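Local coordinates for protein imidazoleglycerol-phosphate dehydratase (Pyrococcus furiosus, PDB 5DNL) that catalyses the dehydration of D-erythro-1-(imidazol-4-yl)glycerol 3-phosphate to 3-(imidazol-4-yl)-2-oxopropyl phosphate, the sixth step of histidine biosynthesis, at residues M157-R160 and V161-E165. Numbering follows the deposited sequence.
Sequences MALR and VATKE
Thr163 folds back on Leu159 where the last turn of helix 144-162 runs out, and the carbonyl oxygen of Leu159 takes two hydrogen bonds from this one residue. The hydroxyl OG1 of Thr163 donates to Leu159 O at 2.7 Å, and the backbone N of Thr163 reaches the same oxygen at 3.0 Å. The two donors come from opposite faces of the carbonyl plane, the hydroxyl tilted 28° from it. A chi1 of 60° sets OG1 between the backbone N and the carbonyl carbon of Thr163, which aims the hydroxyl back along the helix. This is a helix C-terminus whose threonine hydroxyl bonds to the carbonyl four residues earlier. A valine here would keep the branched shape but would probably cost Leu159 O its hydroxyl donor, leaving the bond from the backbone N.

Backbone bonds carry the turn before it. Ala162 N binds Ala158 O at 3.0 Å, a regular helical bond, while Val161 N is held weakly by both Met157 O and Ala158 O. Beyond Ala162 the chain leaves the helix, with a weak bond from Lys164 N to Val161 O.

Nonpolar contact is slight: Leu159 CD2 lies 4.1 Å from Thr163 CG2. Separately, Lys164 CG makes a van der Waals approach to the backbone oxygen Arg160 O at 3.8 Å. Arg160 NH2 is hydrogen-bonded to Tyr37 O.

This C-terminal end of the helix packs against helix 25-38 through Leu159, on Phe34 and Leu38, and against strand 87-94 through Ala158 and Leu159, both on Val93. Past it, backbone bonds between Ala162 and Arg76, a residue of the pocket for the bound phosphonate inhibitor, and between Lys164 and Thr75 tie the exit to the segment leading into strand 77-84.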
loop_
_atom_site.group_PDB
_atom_site.type_symbol
_atom_site.label_atom_id
_atom_site.label_comp_id
_atom_site.label_asym_id
_atom_site.label_seq_id
_atom_site.Cartn_x
_atom_site.Cartn_y
_atom_site.Cartn_z
ATOM N N MET A 157 -38.838 -15.119 -21.683
ATOM C CA MET A 157 -38.275 -16.237 -22.452
ATOM C C MET A 157 -38.018 -17.461 -21.578
ATOM O O MET A 157 -38.290 -18.568 -21.977
ATOM C CB MET A 157 -36.963 -15.842 -23.120
ATOM C CG MET A 157 -37.067 -14.822 -24.217
ATOM S SD MET A 157 -37.714 -15.523 -25.744
ATOM C CE MET A 157 -37.306 -17.224 -25.465
ATOM N N ALA A 158 -37.470 -17.254 -20.389
ATOM C CA ALA A 158 -37.141 -18.364 -19.505
ATOM C C ALA A 158 -38.379 -19.084 -19.030
ATOM O O ALA A 158 -38.423 -20.328 -19.005
ATOM C CB ALA A 158 -36.302 -17.891 -18.319
ATOM N N LEU A 159 -39.397 -18.313 -18.668
ATOM C CA LEU A 159 -40.653 -18.888 -18.205
ATOM C C LEU A 159 -41.443 -19.513 -19.354
ATOM O O LEU A 159 -42.165 -20.479 -19.127
ATOM C CB LEU A 159 -41.495 -17.888 -17.413
ATOM C CG LEU A 159 -40.992 -17.672 -15.975
ATOM C CD1 LEU A 159 -41.488 -16.366 -15.412
ATOM C CD2 LEU A 159 -41.383 -18.841 -15.073
ATOM N N ARG A 160 -41.267 -19.023 -20.578
ATOM C CA ARG A 160 -41.877 -19.716 -21.737
ATOM C C ARG A 160 -41.445 -21.186 -21.734
ATOM O O ARG A 160 -42.263 -22.089 -21.956
ATOM C CB ARG A 160 -41.470 -19.051 -23.053
ATOM C CG ARG A 160 -42.110 -19.671 -24.304
ATOM C CD ARG A 160 -41.397 -19.279 -25.583
ATOM N NE ARG A 160 -41.279 -17.848 -25.806
ATOM C CZ ARG A 160 -40.590 -17.286 -26.808
ATOM N NH1 ARG A 160 -39.965 -18.038 -27.712
ATOM N NH2 ARG A 160 -40.518 -15.956 -26.917
ATOM N N VAL A 161 -40.172 -21.437 -21.474
ATOM C CA VAL A 161 -39.610 -22.788 -21.473
ATOM C C VAL A 161 -40.056 -23.554 -20.223
ATOM O O VAL A 161 -40.496 -24.710 -20.288
ATOM C CB VAL A 161 -38.073 -22.748 -21.532
ATOM C CG1 VAL A 161 -37.457 -24.134 -21.436
ATOM C CG2 VAL A 161 -37.593 -22.043 -22.790
ATOM N N ALA A 162 -39.927 -22.926 -19.063
ATOM C CA ALA A 162 -40.160 -23.598 -17.783
ATOM C C ALA A 162 -41.608 -23.997 -17.521
ATOM O O ALA A 162 -41.846 -24.950 -16.761
ATOM C CB ALA A 162 -39.657 -22.736 -16.624
ATOM N N THR A 163 -42.566 -23.276 -18.119
ATOM C CA THR A 163 -43.992 -23.486 -17.848
ATOM C C THR A 163 -44.636 -24.434 -18.865
ATOM O O THR A 163 -45.826 -24.710 -18.758
ATOM C CB THR A 163 -44.770 -22.152 -17.827
ATOM O OG1 THR A 163 -44.654 -21.504 -19.096
ATOM C CG2 THR A 163 -44.247 -21.226 -16.727
ATOM N N LYS A 164 -43.867 -24.927 -19.825
ATOM C CA LYS A 164 -44.405 -25.873 -20.828
ATOM C C LYS A 164 -44.693 -27.211 -20.189
ATOM O O LYS A 164 -44.028 -27.622 -19.248
ATOM C CB LYS A 164 -43.400 -26.076 -21.968
ATOM C CG LYS A 164 -43.721 -25.369 -23.267
ATOM C CD LYS A 164 -42.702 -25.704 -24.359
ATOM C CE LYS A 164 -42.467 -27.197 -24.571
ATOM N NZ LYS A 164 -41.734 -27.471 -25.838
ATOM N N GLU A 165 -45.679 -27.931 -20.722
ATOM C CA GLU A 165 -45.999 -29.257 -20.217
ATOM C C GLU A 165 -44.860 -30.274 -20.457
ATOM O O GLU A 165 -44.199 -30.240 -21.497
ATOM C CB GLU A 165 -47.327 -29.753 -20.839
ATOM C CG GLU A 165 -47.821 -31.053 -20.229
ATOM C CD GLU A 165 -49.203 -31.453 -20.706
ATOM O OE1 GLU A 165 -49.715 -32.487 -20.236
ATOM O OE2 GLU A 165 -49.779 -30.743 -21.546
#